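Local coordinates for gamma-resorcylate decarboxylase (Polaromonas, PDB 4QRO), which probably catalyses the manganese-dependent, non-oxidative decarboxylation of gamma-resorcylate (2,6-dihydroxybenzoate) to resorcinol, at residues 15-20 / 27-32; 162-167 / 285-290; 174-179 / 186-191. All coordinates share one frame; numbering follows the deposited sequence.

How the contacts relate
In this barrel of the amidohydrolase type, whose parallel strands run from 4-11 to 282-283, contact 2 holds the active site; contacts 1 and 3 flank it, contact 3 reaching the pocket through Phe189. Contact 1 comes first, between strands 4-11 and 52-59. Contact 2 joins the end of strand 161-164 to the loop after strand 282-283; contact 3, between those segments in sequence, packs the loop after strand 161-164 on the start of helix 188-202. Contacts 1 and 2, centres about 15 Å apart, meet where Ser20 and Leu32 touch Phe290; contacts 2 and 3, about 17 Å apart, where Pro165 touches Phe189. Arg229 and Asn234 of the second subunit bind the inhibitor, so the pocket lies at the dimer interface.

Contact 1. Residues 15-20 / 27-32; sequences ETLMDS and KDWPEL
Trp29 reaches over to Leu17, Met18 and Ser20 and supplies most of the surface that residues 27-32 bring to residues 15-20; the two segments together bury 209 Å². The apolar part of the contact is gathered on the six-membered ring of the indole. Leu17 comes at its outer rim, with CG 3.8 Å from Trp29 CZ2 and CD1 beside CH2. With CG anti to the backbone N (chi1 176°) and chi2 at -119°, the indole reaches across with its benzo end leading.

Sulfur makes a second kind of approach. Met18 starts out pointing away, but bends at chi2 and chi3 (-70°) bring SD back to 3.9 Å from Trp29 CZ2. This is a Met-aromatic contact of oblique geometry, the sulfur lying 5.1 Å from the centroid of the six-membered ring. Leu17 CG and CD1 lie on one side of the ring plane and Met18 SD on the other, so the leading end of the indole is held between the two side chains.

The contact lies in the first beta-alpha connection of the amidohydrolase barrel: a short helical turn at 14-17 leaves strand 4-11, a loop follows, and Trp29, in the first turn of helix 29-37, turns back on it.

Backbone carbonyls form the polar border. Leu17 O lies 3.6 Å from Trp29 CH2, near the ring plane at its edge, while also accepting the backbone bond from Ser20 N. Ser20 O rests against a methyl, 3.9 Å from Leu32 CD2, and the hydroxyl of Ser20 turns to Asn60, which also bonds Thr16.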
# COMPACT_ATOMS: atom_id res chain seq x y z
N GLU A 15 7.18 -31.98 -0.30
CA GLU A 15 5.75 -31.81 -0.48
C GLU A 15 5.35 -30.37 -0.83
O GLU A 15 4.45 -30.19 -1.64
CB GLU A 15 5.05 -32.26 0.80
CG GLU A 15 3.54 -32.33 0.68
CD GLU A 15 2.89 -32.94 1.91
OE1 GLU A 15 1.68 -33.21 1.83
OE2 GLU A 15 3.58 -33.13 2.95
N THR A 16 6.01 -29.36 -0.24
CA THR A 16 5.58 -27.96 -0.45
C THR A 16 6.53 -27.18 -1.33
O THR A 16 6.26 -26.02 -1.66
CB THR A 16 5.50 -27.18 0.89
OG1 THR A 16 6.81 -27.07 1.47
CG2 THR A 16 4.55 -27.87 1.85
N LEU A 17 7.63 -27.80 -1.72
CA LEU A 17 8.71 -27.12 -2.44
C LEU A 17 8.27 -26.37 -3.68
O LEU A 17 8.67 -25.21 -3.92
CB LEU A 17 9.78 -28.14 -2.81
CG LEU A 17 11.01 -27.65 -3.55
CD1 LEU A 17 11.81 -26.66 -2.70
CD2 LEU A 17 11.88 -28.84 -3.98
N MET A 18 7.45 -27.03 -4.50
CA MET A 18 7.09 -26.47 -5.80
C MET A 18 6.23 -25.21 -5.67
O MET A 18 6.11 -24.44 -6.63
CB MET A 18 6.46 -27.55 -6.71
CG MET A 18 7.42 -28.70 -7.02
SD MET A 18 9.12 -28.17 -7.41
CE MET A 18 8.76 -27.41 -9.01
N ASP A 19 5.67 -24.94 -4.49
CA ASP A 19 4.96 -23.68 -4.28
C ASP A 19 5.84 -22.44 -4.49
O ASP A 19 5.32 -21.38 -4.86
CB ASP A 19 4.35 -23.65 -2.90
CG ASP A 19 3.06 -24.40 -2.83
OD1 ASP A 19 2.74 -25.14 -3.78
OD2 ASP A 19 2.37 -24.24 -1.82
N SER A 20 7.14 -22.58 -4.26
CA SER A 20 8.09 -21.46 -4.39
C SER A 20 8.69 -21.29 -5.79
O SER A 20 9.32 -20.27 -6.06
CB SER A 20 9.22 -21.58 -3.34
OG SER A 20 8.69 -21.60 -2.02
N LYS A 27 16.79 -20.23 -14.19
CA LYS A 27 18.23 -20.35 -13.97
C LYS A 27 18.59 -20.31 -12.48
O LYS A 27 19.60 -20.89 -12.08
CB LYS A 27 19.01 -19.27 -14.73
CG LYS A 27 18.81 -17.84 -14.25
CD LYS A 27 19.72 -16.85 -15.00
CE LYS A 27 20.17 -15.69 -14.12
NZ LYS A 27 19.05 -14.89 -13.54
N ASP A 28 17.77 -19.64 -11.67
CA ASP A 28 18.02 -19.50 -10.24
C ASP A 28 17.34 -20.53 -9.35
O ASP A 28 17.59 -20.56 -8.14
CB ASP A 28 17.65 -18.08 -9.80
CG ASP A 28 18.50 -17.04 -10.49
OD1 ASP A 28 19.74 -17.06 -10.29
OD2 ASP A 28 17.93 -16.24 -11.26
N TRP A 29 16.47 -21.36 -9.92
CA TRP A 29 15.75 -22.37 -9.12
C TRP A 29 16.69 -23.35 -8.38
O TRP A 29 16.49 -23.64 -7.17
CB TRP A 29 14.72 -23.10 -10.01
CG TRP A 29 14.00 -24.20 -9.30
CD1 TRP A 29 14.01 -25.54 -9.62
CD2 TRP A 29 13.18 -24.08 -8.12
NE1 TRP A 29 13.25 -26.24 -8.72
CE2 TRP A 29 12.73 -25.37 -7.79
CE3 TRP A 29 12.79 -22.99 -7.32
CZ2 TRP A 29 11.92 -25.62 -6.69
CZ3 TRP A 29 11.99 -23.23 -6.22
CH2 TRP A 29 11.55 -24.54 -5.92
N PRO A 30 17.74 -23.86 -9.06
CA PRO A 30 18.61 -24.79 -8.31
C PRO A 30 19.14 -24.19 -7.01
O PRO A 30 19.14 -24.86 -5.98
CB PRO A 30 19.73 -25.09 -9.31
CG PRO A 30 19.04 -24.94 -10.65
CD PRO A 30 18.19 -23.72 -10.46
N GLU A 31 19.54 -22.92 -7.04
CA GLU A 31 19.98 -22.26 -5.80
C GLU A 31 18.86 -22.13 -4.78
O GLU A 31 19.06 -22.48 -3.60
CB GLU A 31 20.56 -20.86 -6.07
CG GLU A 31 20.83 -20.04 -4.80
CD GLU A 31 22.06 -20.48 -4.02
OE1 GLU A 31 22.76 -21.36 -4.52
OE2 GLU A 31 22.35 -19.96 -2.92
N LEU A 32 17.72 -21.56 -5.20
CA LEU A 32 16.61 -21.36 -4.28
C LEU A 32 16.14 -22.66 -3.64
O LEU A 32 15.91 -22.71 -2.44
CB LEU A 32 15.41 -20.68 -4.99
CG LEU A 32 14.19 -20.43 -4.09
CD1 LEU A 32 14.61 -19.62 -2.88
CD2 LEU A 32 13.04 -19.75 -4.84

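Contact 2. Residues 162-167 / 285-290; sequences YLHPRN and STDWPF. With MN (manganese (II) ion), chain K; 38L (2-nitrobenzene-1,3-diol), chain M.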
# COMPACT_ATOMS: atom_id res chain seq x y z
N TYR A 162 1.82 -14.72 12.77
CA TYR A 162 2.53 -13.99 11.70
C TYR A 162 1.66 -14.09 10.48
O TYR A 162 1.46 -15.18 9.95
CB TYR A 162 3.89 -14.63 11.45
CG TYR A 162 4.93 -13.74 10.79
CD1 TYR A 162 4.67 -13.11 9.57
CD2 TYR A 162 6.19 -13.54 11.39
CE1 TYR A 162 5.62 -12.29 8.98
CE2 TYR A 162 7.14 -12.72 10.81
CZ TYR A 162 6.86 -12.09 9.61
OH TYR A 162 7.84 -11.29 9.03
N LEU A 163 1.11 -12.95 10.05
CA LEU A 163 0.24 -12.94 8.90
C LEU A 163 1.14 -12.58 7.72
O LEU A 163 1.51 -11.43 7.54
CB LEU A 163 -0.91 -11.92 9.10
CG LEU A 163 -1.83 -11.73 7.88
CD1 LEU A 163 -2.65 -12.98 7.60
CD2 LEU A 163 -2.76 -10.53 8.09
N HIS A 164 1.55 -13.60 6.98
CA HIS A 164 2.54 -13.49 5.90
C HIS A 164 1.79 -13.34 4.59
O HIS A 164 0.59 -13.67 4.51
CB HIS A 164 3.42 -14.77 5.91
CG HIS A 164 4.52 -14.79 4.91
ND1 HIS A 164 4.36 -15.30 3.64
CD2 HIS A 164 5.82 -14.41 5.01
CE1 HIS A 164 5.51 -15.22 3.00
NE2 HIS A 164 6.41 -14.69 3.80
N PRO A 165 2.45 -12.82 3.55
CA PRO A 165 1.69 -12.72 2.29
C PRO A 165 1.41 -14.01 1.54
O PRO A 165 2.01 -15.07 1.79
CB PRO A 165 2.58 -11.83 1.40
CG PRO A 165 3.46 -11.10 2.35
CD PRO A 165 3.71 -12.05 3.49
N ARG A 166 0.48 -13.88 0.61
CA ARG A 166 0.33 -14.75 -0.55
C ARG A 166 -0.22 -13.84 -1.64
O ARG A 166 -0.63 -12.69 -1.36
CB ARG A 166 -0.62 -15.94 -0.30
CG ARG A 166 -2.08 -15.52 -0.06
CD ARG A 166 -3.04 -16.68 -0.00
NE ARG A 166 -3.04 -17.45 -1.24
CZ ARG A 166 -3.55 -18.67 -1.38
NH1 ARG A 166 -4.11 -19.29 -0.34
NH2 ARG A 166 -3.48 -19.28 -2.57
N ASN A 167 -0.25 -14.35 -2.86
CA ASN A 167 -0.87 -13.62 -3.97
C ASN A 167 -2.39 -13.72 -3.97
O ASN A 167 -2.94 -14.72 -3.53
CB ASN A 167 -0.34 -14.13 -5.33
CG ASN A 167 0.90 -13.37 -5.80
OD1 ASN A 167 0.98 -12.15 -5.67
ND2 ASN A 167 1.87 -14.09 -6.34
N SER A 285 14.39 -9.21 10.67
CA SER A 285 14.16 -10.48 9.96
C SER A 285 14.74 -10.31 8.58
O SER A 285 15.03 -9.19 8.17
CB SER A 285 12.68 -10.84 9.89
OG SER A 285 12.23 -11.29 11.17
N THR A 286 14.92 -11.41 7.86
CA THR A 286 15.61 -11.39 6.60
C THR A 286 14.74 -11.75 5.39
O THR A 286 14.89 -11.14 4.34
CB THR A 286 16.84 -12.34 6.63
OG1 THR A 286 16.39 -13.68 6.66
CG2 THR A 286 17.72 -12.09 7.83
N ASP A 287 13.82 -12.72 5.55
CA ASP A 287 13.10 -13.36 4.42
C ASP A 287 13.99 -14.35 3.64
O ASP A 287 13.68 -14.68 2.50
CB ASP A 287 12.51 -12.33 3.48
CG ASP A 287 11.17 -12.77 2.88
OD1 ASP A 287 10.70 -13.93 3.12
OD2 ASP A 287 10.59 -11.93 2.17
N TRP A 288 15.06 -14.80 4.25
CA TRP A 288 15.83 -15.90 3.70
C TRP A 288 14.85 -17.03 3.45
O TRP A 288 14.00 -17.29 4.30
CB TRP A 288 16.94 -16.32 4.65
CG TRP A 288 17.75 -17.52 4.23
CD1 TRP A 288 17.58 -18.82 4.67
CD2 TRP A 288 18.86 -17.55 3.32
NE1 TRP A 288 18.51 -19.63 4.10
CE2 TRP A 288 19.31 -18.90 3.26
CE3 TRP A 288 19.50 -16.59 2.53
CZ2 TRP A 288 20.41 -19.29 2.47
CZ3 TRP A 288 20.61 -16.99 1.74
CH2 TRP A 288 21.03 -18.33 1.71
N PRO A 289 14.95 -17.69 2.28
CA PRO A 289 16.00 -17.60 1.25
C PRO A 289 15.67 -16.76 0.03
O PRO A 289 16.42 -16.77 -0.96
CB PRO A 289 16.19 -19.06 0.86
CG PRO A 289 14.82 -19.60 0.93
CD PRO A 289 14.16 -18.92 2.10
N PHE A 290 14.58 -16.00 0.13
CA PHE A 290 14.13 -15.17 -0.99
C PHE A 290 14.91 -13.86 -1.02
O PHE A 290 14.97 -13.18 -2.08
CB PHE A 290 12.61 -14.94 -0.88
CG PHE A 290 11.81 -16.21 -0.87
CD1 PHE A 290 11.61 -16.92 -2.02
CD2 PHE A 290 11.31 -16.73 0.33
CE1 PHE A 290 10.92 -18.12 -2.00
CE2 PHE A 290 10.60 -17.93 0.36
CZ PHE A 290 10.40 -18.61 -0.82
MN MN K . 8.60 -14.38 3.33
OAK 38L M . 7.94 -12.80 1.73
NAG 38L M . 8.34 -12.62 0.61
OAJ 38L M . 8.38 -11.47 0.18
CAA 38L M . 8.77 -13.74 -0.15
CAF 38L M . 9.20 -13.50 -1.46
OAH 38L M . 9.88 -12.35 -1.74
CAE 38L M . 8.95 -14.43 -2.46
CAD 38L M . 8.31 -15.63 -2.17
CAC 38L M . 8.03 -15.95 -0.84
CAB 38L M . 8.30 -15.02 0.17
OAI 38L M . 8.08 -15.39 1.47
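His164 and Asp287 meet through a manganese ion: NE2 of His164 lies 2.3 Å from the metal and OD1 of Asp287 2.2 Å. The tight part of the contact is this metal centre with its inhibitor. Glu8 and His10 complete the protein ligands of the manganese, and the nitroresorcinol chelates the ion through nitro oxygen OAK and hydroxyl oxygen OAI. A bent bond from His164 ND1 to the backbone O of Pro165 (3.0 Å), 28° out of the imidazole plane, together with the metal bond at NE2, limits the turning of the ring. On the other segment, Phe290 lays one face against the inhibitor, whose CAC stands 3.4 Å above the centre of the phenyl ring. Arg229 and Asn234 of the second subunit hydrogen-bond to the inhibitor as well.

Between the protein segments themselves the fit is loose. His164 NE2 and Asp287 OD1 come no nearer than 4.4 Å, and only 60 Å² is buried directly.

Asp287 OD2 stands over the nitro group, 2.8 Å from NAG. Since nitro and hydroxyl oxygens share the metal, the complex is consistent with a substrate chelated through carboxylate and neighbouring phenol, its carboxylate carbon facing Asp287.

Contact 3. Residues 174-179 / 186-191; sequences RIYDGH and TWAFGQ. With 38L (2-nitrobenzene-1,3-diol), chain M.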
# COMPACT_ATOMS: atom_id res chain seq x y z
N ARG A 174 -7.25 -8.86 -11.43
CA ARG A 174 -7.38 -8.37 -12.82
C ARG A 174 -6.64 -7.05 -13.09
O ARG A 174 -6.15 -6.83 -14.21
CB ARG A 174 -8.88 -8.34 -13.25
CG ARG A 174 -9.44 -9.77 -13.29
CD ARG A 174 -10.59 -9.97 -14.25
NE ARG A 174 -11.70 -9.13 -13.83
CZ ARG A 174 -12.58 -9.42 -12.87
NH1 ARG A 174 -12.56 -10.58 -12.19
NH2 ARG A 174 -13.50 -8.53 -12.60
N ILE A 175 -6.47 -6.23 -12.06
CA ILE A 175 -5.69 -4.99 -12.17
C ILE A 175 -4.23 -5.26 -12.60
O ILE A 175 -3.58 -4.42 -13.24
CB ILE A 175 -5.76 -4.16 -10.86
CG1 ILE A 175 -5.29 -2.73 -11.08
CG2 ILE A 175 -5.01 -4.84 -9.70
CD1 ILE A 175 -5.50 -1.84 -9.87
N TYR A 176 -3.75 -6.46 -12.27
CA TYR A 176 -2.41 -6.91 -12.65
C TYR A 176 -2.34 -7.73 -13.96
O TYR A 176 -1.25 -8.07 -14.39
CB TYR A 176 -1.80 -7.77 -11.53
CG TYR A 176 -1.87 -7.14 -10.13
CD1 TYR A 176 -1.15 -5.97 -9.81
CD2 TYR A 176 -2.61 -7.75 -9.12
CE1 TYR A 176 -1.20 -5.43 -8.51
CE2 TYR A 176 -2.69 -7.20 -7.84
CZ TYR A 176 -1.97 -6.06 -7.53
OH TYR A 176 -2.06 -5.58 -6.23
N ASP A 177 -3.49 -8.07 -14.55
CA ASP A 177 -3.50 -8.83 -15.82
C ASP A 177 -2.65 -8.13 -16.88
O ASP A 177 -2.84 -6.94 -17.12
CB ASP A 177 -4.92 -8.98 -16.38
CG ASP A 177 -5.72 -10.08 -15.69
OD1 ASP A 177 -5.18 -10.81 -14.84
OD2 ASP A 177 -6.92 -10.22 -16.02
N GLY A 178 -1.71 -8.84 -17.49
CA GLY A 178 -0.75 -8.21 -18.42
C GLY A 178 0.48 -7.58 -17.76
O GLY A 178 1.42 -7.17 -18.44
N HIS A 179 0.48 -7.53 -16.42
CA HIS A 179 1.51 -6.85 -15.62
C HIS A 179 1.85 -7.76 -14.46
O HIS A 179 1.73 -7.38 -13.27
CB HIS A 179 0.96 -5.51 -15.13
CG HIS A 179 0.43 -4.67 -16.24
ND1 HIS A 179 1.19 -3.71 -16.87
CD2 HIS A 179 -0.75 -4.71 -16.91
CE1 HIS A 179 0.48 -3.16 -17.84
NE2 HIS A 179 -0.70 -3.75 -17.88
N THR A 186 6.97 -7.67 -5.31
CA THR A 186 7.03 -6.32 -5.90
C THR A 186 5.95 -5.36 -5.36
O THR A 186 6.24 -4.19 -5.08
CB THR A 186 6.92 -6.42 -7.45
OG1 THR A 186 8.00 -7.22 -7.94
CG2 THR A 186 7.00 -5.07 -8.10
N TRP A 187 4.73 -5.88 -5.21
CA TRP A 187 3.56 -5.09 -4.82
C TRP A 187 2.35 -5.89 -4.30
O TRP A 187 1.78 -5.59 -3.24
CB TRP A 187 3.10 -4.16 -6.00
CG TRP A 187 2.06 -3.21 -5.51
CD1 TRP A 187 0.72 -3.38 -5.54
CD2 TRP A 187 2.30 -2.01 -4.79
NE1 TRP A 187 0.10 -2.32 -4.92
CE2 TRP A 187 1.05 -1.46 -4.45
CE3 TRP A 187 3.47 -1.31 -4.42
CZ2 TRP A 187 0.93 -0.25 -3.76
CZ3 TRP A 187 3.34 -0.11 -3.75
CH2 TRP A 187 2.08 0.40 -3.41
N ALA A 188 1.88 -6.87 -5.08
CA ALA A 188 0.62 -7.54 -4.77
C ALA A 188 0.60 -8.23 -3.40
O ALA A 188 -0.42 -8.19 -2.73
CB ALA A 188 0.25 -8.53 -5.85
N PHE A 189 1.70 -8.86 -3.02
CA PHE A 189 1.88 -9.41 -1.63
C PHE A 189 1.52 -8.39 -0.55
O PHE A 189 0.82 -8.70 0.41
CB PHE A 189 3.35 -9.79 -1.40
CG PHE A 189 3.72 -11.20 -1.78
CD1 PHE A 189 2.82 -12.07 -2.42
CD2 PHE A 189 4.98 -11.67 -1.47
CE1 PHE A 189 3.19 -13.36 -2.72
CE2 PHE A 189 5.36 -12.95 -1.79
CZ PHE A 189 4.47 -13.80 -2.42
N GLY A 190 2.02 -7.17 -0.71
CA GLY A 190 1.86 -6.14 0.31
C GLY A 190 0.43 -5.64 0.40
O GLY A 190 -0.12 -5.52 1.51
N GLN A 191 -0.20 -5.36 -0.75
CA GLN A 191 -1.63 -4.97 -0.75
C GLN A 191 -2.52 -6.04 -0.10
O GLN A 191 -3.37 -5.73 0.73
CB GLN A 191 -2.14 -4.68 -2.18
CG GLN A 191 -3.63 -4.91 -2.42
CD GLN A 191 -4.53 -3.87 -1.77
OE1 GLN A 191 -4.05 -2.95 -1.11
NE2 GLN A 191 -5.81 -4.00 -1.99
OAK 38L M . 7.94 -12.80 1.73
NAG 38L M . 8.34 -12.62 0.61
OAJ 38L M . 8.38 -11.47 0.18
CAA 38L M . 8.77 -13.74 -0.15
CAF 38L M . 9.20 -13.50 -1.46
OAH 38L M . 9.88 -12.35 -1.74
CAE 38L M . 8.95 -14.43 -2.46
CAD 38L M . 8.31 -15.63 -2.17
CAC 38L M . 8.03 -15.95 -0.84
CAB 38L M . 8.30 -15.02 0.17
OAI 38L M . 8.08 -15.39 1.47
O HOH W 1 -2.72 -7.55 -4.47
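Tyr176 points its ring at the start of helix 188-202, where Trp187 holds the N-cap position. Tyr176 ends a short 3-10 segment, 174-176, in the barrel loop between strand 161-164 and helix 188-202, and opens a type II beta turn to His179. The side chains of Tyr176 and Trp187 meet at about a right angle, edge against edge: the phenol OH lies in the indole plane, 3.6 Å from Trp187 CD1, and CE1 is close behind. With CG anti to the carbonyl carbon (chi1 -50°), Tyr176 extends across to the helix, and its CZ comes 3.7 Å from Ala188 CB. Ile175 covers one face of the phenol with CG2, while Gln191 CB stands 4.1 Å from Tyr176 OH.

The hydroxyl also has a polar partner in Gln191 of the second subunit, and a water bridges it to Ala188 O. A phenylalanine in place of Tyr176 would keep the ring, but would probably leave both the water and Gln191 of the second subunit without the hydroxyl as a partner. Gln191 and Trp187 exchange hydrogen bonds with Trp187 and Gln191 of the second subunit, which ties this helix start to the dimer interface. Phe189 turns the other way, into the ligand pocket, presenting its edge to the inhibitor, CD2 3.8 Å from OAJ.

The bridging water sits 2.7 Å from Tyr176 OH and donates to Ala188 O at 3.0 Å.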